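Local coordinates for Bd3460 (Bdellovibrio bacteriovorus, PDB 5CEC), which is an ankyrin-repeat immunity protein that binds the predatory endopeptidase Bd3459 and probably shields the predator from its own enzyme during cell invasion, at residues G96-A99 with L100-A103; G197-A200 with L201-A204. One frame throughout, in Å; residues are numbered along the deposited sequence.

Interaction 1: residues G96-A99 with L100-A103; sequences GETA and LAFA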
loop_
_atom_site.group_PDB
_atom_site.type_symbol
_atom_site.label_atom_id
_atom_site.label_comp_id
_atom_site.label_asym_id
_atom_site.label_seq_id
_atom_site.Cartn_x
_atom_site.Cartn_y
_atom_site.Cartn_z
ATOM N N GLY B 96 -9.562 7.350 -22.829
ATOM C CA GLY B 96 -8.484 7.716 -23.756
ATOM C C GLY B 96 -7.093 7.301 -23.356
ATOM O O GLY B 96 -6.126 7.772 -23.964
ATOM N N GLU B 97 -6.991 6.424 -22.357
ATOM C CA GLU B 97 -5.715 6.070 -21.770
ATOM C C GLU B 97 -5.153 4.766 -22.271
ATOM O O GLU B 97 -5.832 3.747 -22.321
ATOM C CB GLU B 97 -5.836 6.037 -20.253
ATOM C CG GLU B 97 -6.015 7.429 -19.660
ATOM C CD GLU B 97 -6.004 7.466 -18.142
ATOM O OE1 GLU B 97 -6.566 6.534 -17.523
ATOM O OE2 GLU B 97 -5.447 8.443 -17.588
ATOM N N THR B 98 -3.877 4.804 -22.636
ATOM C CA THR B 98 -3.124 3.590 -22.921
ATOM C C THR B 98 -2.627 2.986 -21.599
ATOM O O THR B 98 -2.730 3.616 -20.505
ATOM C CB THR B 98 -1.897 3.845 -23.786
ATOM O OG1 THR B 98 -0.971 4.626 -23.030
ATOM C CG2 THR B 98 -2.255 4.559 -25.105
ATOM N N ALA B 99 -2.129 1.762 -21.665
ATOM C CA ALA B 99 -1.523 1.119 -20.505
ATOM C C ALA B 99 -0.478 1.986 -19.814
ATOM O O ALA B 99 -0.430 2.027 -18.582
ATOM C CB ALA B 99 -0.905 -0.239 -20.852
ATOM N N LEU B 100 0.342 2.682 -20.602
ATOM C CA LEU B 100 1.362 3.541 -20.009
ATOM C C LEU B 100 0.714 4.676 -19.224
ATOM O O LEU B 100 1.196 5.029 -18.125
ATOM C CB LEU B 100 2.309 4.070 -21.090
ATOM C CG LEU B 100 3.386 5.037 -20.591
ATOM C CD1 LEU B 100 4.246 4.458 -19.458
ATOM C CD2 LEU B 100 4.281 5.453 -21.753
ATOM N N ALA B 101 -0.343 5.267 -19.760
ATOM C CA ALA B 101 -1.090 6.258 -18.981
ATOM C C ALA B 101 -1.670 5.688 -17.714
ATOM O O ALA B 101 -1.569 6.342 -16.678
ATOM C CB ALA B 101 -2.171 6.901 -19.816
ATOM N N PHE B 102 -2.221 4.499 -17.751
ATOM C CA PHE B 102 -2.696 3.842 -16.522
ATOM C C PHE B 102 -1.588 3.690 -15.497
ATOM O O PHE B 102 -1.801 3.950 -14.316
ATOM C CB PHE B 102 -3.327 2.486 -16.811
ATOM C CG PHE B 102 -4.755 2.562 -17.218
ATOM C CD1 PHE B 102 -5.716 2.718 -16.248
ATOM C CD2 PHE B 102 -5.166 2.496 -18.557
ATOM C CE1 PHE B 102 -7.050 2.818 -16.573
ATOM C CE2 PHE B 102 -6.526 2.558 -18.870
ATOM C CZ PHE B 102 -7.452 2.716 -17.871
ATOM N N ALA B 103 -0.402 3.293 -15.947
ATOM C CA ALA B 103 0.708 3.071 -15.027
ATOM C C ALA B 103 1.117 4.388 -14.375
ATOM O O ALA B 103 1.221 4.476 -13.153
ATOM C CB ALA B 103 1.887 2.456 -15.752
#

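Interaction 2: residues G197-A200 with L201-A204; sequences GQTA and LDVA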
loop_
_atom_site.group_PDB
_atom_site.type_symbol
_atom_site.label_atom_id
_atom_site.label_comp_id
_atom_site.label_asym_id
_atom_site.label_seq_id
_atom_site.Cartn_x
_atom_site.Cartn_y
_atom_site.Cartn_z
ATOM N N GLY B 197 -4.316 33.553 -20.255
ATOM C CA GLY B 197 -3.309 34.604 -20.324
ATOM C C GLY B 197 -2.339 34.667 -19.160
ATOM O O GLY B 197 -1.632 35.657 -18.991
ATOM N N GLN B 198 -2.313 33.618 -18.349
ATOM C CA GLN B 198 -1.467 33.556 -17.168
ATOM C C GLN B 198 -0.120 32.886 -17.459
ATOM O O GLN B 198 -0.039 31.909 -18.196
ATOM C CB GLN B 198 -2.138 32.733 -16.060
ATOM C CG GLN B 198 -3.498 33.213 -15.584
ATOM C CD GLN B 198 -4.083 32.212 -14.589
ATOM O OE1 GLN B 198 -4.347 31.066 -14.937
ATOM N NE2 GLN B 198 -4.261 32.639 -13.342
ATOM N N THR B 199 0.933 33.406 -16.847
ATOM C CA THR B 199 2.227 32.733 -16.813
ATOM C C THR B 199 2.285 31.737 -15.662
ATOM O O THR B 199 1.402 31.709 -14.803
ATOM C CB THR B 199 3.347 33.748 -16.607
ATOM O OG1 THR B 199 3.134 34.414 -15.361
ATOM C CG2 THR B 199 3.397 34.783 -17.752
ATOM N N ALA B 200 3.351 30.952 -15.598
ATOM C CA ALA B 200 3.579 30.062 -14.468
ATOM C C ALA B 200 3.708 30.847 -13.162
ATOM O O ALA B 200 3.194 30.432 -12.140
ATOM C CB ALA B 200 4.795 29.184 -14.703
ATOM N N LEU B 201 4.403 31.974 -13.189
ATOM C CA LEU B 201 4.494 32.829 -12.011
ATOM C C LEU B 201 3.090 33.271 -11.559
ATOM O O LEU B 201 2.784 33.233 -10.366
ATOM C CB LEU B 201 5.360 34.059 -12.327
ATOM C CG LEU B 201 5.446 35.119 -11.222
ATOM C CD1 LEU B 201 5.891 34.504 -9.903
ATOM C CD2 LEU B 201 6.397 36.218 -11.645
ATOM N N ASP B 202 2.241 33.675 -12.512
ATOM C CA ASP B 202 0.882 34.096 -12.187
ATOM C C ASP B 202 0.167 32.961 -11.417
ATOM O O ASP B 202 -0.526 33.211 -10.425
ATOM C CB ASP B 202 0.066 34.423 -13.437
ATOM C CG ASP B 202 0.457 35.724 -14.087
ATOM O OD1 ASP B 202 0.994 36.636 -13.417
ATOM O OD2 ASP B 202 0.164 35.843 -15.287
ATOM N N VAL B 203 0.291 31.725 -11.882
ATOM C CA VAL B 203 -0.464 30.645 -11.237
ATOM C C VAL B 203 0.138 30.250 -9.898
ATOM O O VAL B 203 -0.570 29.801 -9.006
ATOM C CB VAL B 203 -0.741 29.425 -12.161
ATOM C CG1 VAL B 203 -1.377 29.881 -13.459
ATOM C CG2 VAL B 203 0.486 28.578 -12.410
ATOM N N ALA B 204 1.464 30.385 -9.746
ATOM C CA ALA B 204 2.067 30.208 -8.430
ATOM C C ALA B 204 1.490 31.171 -7.394
ATOM O O ALA B 204 1.156 30.771 -6.298
ATOM C CB ALA B 204 3.563 30.370 -8.493
#

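Interaction 1: residues G96-A99 with L100-A103
Thr98 caps the N terminus of helix 99-105 in an ankyrin repeat, where the loop sequence Gly-Glu-Thr-Ala runs straight into Leu-Ala-Phe-Ala. Thr-Ala-Leu-Ala (98-101) matches the start of the ankyrin T-P-L-H signature, with Ala99 in the proline place and Ala101 in the histidine place, at the start of the first helix of the repeat. As N-cap, Thr98 accepts weakly through its side chain: Ala101 N reaches Thr98 OG1 at 3.4 Å, long but almost straight. The hydroxyl can do this because chi1 of 67° tucks OG1 into the gap between the amide nitrogen and the carbonyl carbon, which swings it over the first turn. The backbone of Thr98 gives the firmer hold, since Phe102 N donates to Thr98 O at 2.9 Å, and one residue on Ala103 N repeats the pattern with Ala99 O.

Glu97, just ahead of the cap, leans toward the helix. Its CB packs against the methyl of Ala101, with Glu97 CB 3.8 Å from Ala101 CB, and also meets CE2 of Phe102. Beyond CG the chain extends and crosses the phenylalanine at about a right angle. Both carboxylate oxygens have partners elsewhere: OE2 accepts from Ala127 N, and OE1 is hydrogen-bonded to Ser393 OG of the Bd3459 chain. Arg392 of that same chain packs on Phe102, which places this cap at the interface with the endopeptidase. Inside the repeat stack, Phe102 rests on Met68 and Met72 of helix 66-72, while Leu100 turns to Ala112, Leu115 and Ile116 of helix 109-117.

Over one face of the Phe102 ring, Glu97 OE1 stands 3.8 Å above the ring plane, close to its centre, with the carboxylate and ring planes 64° apart.

Interaction 2: residues G197-A200 with L201-A204
Leu201 starts the second segment with its CB 3.8 Å from Thr199 OG1, while its CG, anti to the backbone N (chi1 175°), carries the isopropyl end away from the loop to Leu216 of helix 210-218. Asp202 comes next and closes a capping box with Thr199. Its backbone N donates to Thr199 OG1 at 3.1 Å, and its carboxylate answers by taking Thr199 N on OD2 at 3.0 Å, reached from above the carboxylate plane. Val203 follows, and its N donates to Thr199 O at 3.1 Å. Its CG1 lies 3.5 Å from Gln198 OE1, the amide chain crossing the valine at about a right angle, and Gln198 NE2 goes on to Glu206 OE1. Val203 also packs on Phe169, Ala172 and Arg173 of helix 167-174. Ala204 ends the segment with the regular helical bond from its N to Ala200 O, and its methyl meets Thr212 and Ala213.

The box thus binds loop and first turn in both directions: a hydroxyl accepts from an N-H of the helix start, and a carboxylate, presumably negative and so suited to a helix N terminus, accepts from the loop.

In the fold
From the N terminus, the chain passes helices 66-72 and 76-84 before interaction 1 joins the loop that follows to the first turn of helix 99-105. It then runs through helix 109-117 and the helices between 134 and 185 before interaction 2 does the same at helix 200-206. Each contact closes a short local turn; the two lie in series, neither nesting nor crossing, with centres about 29 Å apart. Residues 96-103 are near the middle of the ankyrin stack, tying helices 66-72 and 109-117 together and meeting Bd3459. Residues 197-204 lie toward the C-terminal end, joining helix 167-174 to helix 210-218 without touching the endopeptidase.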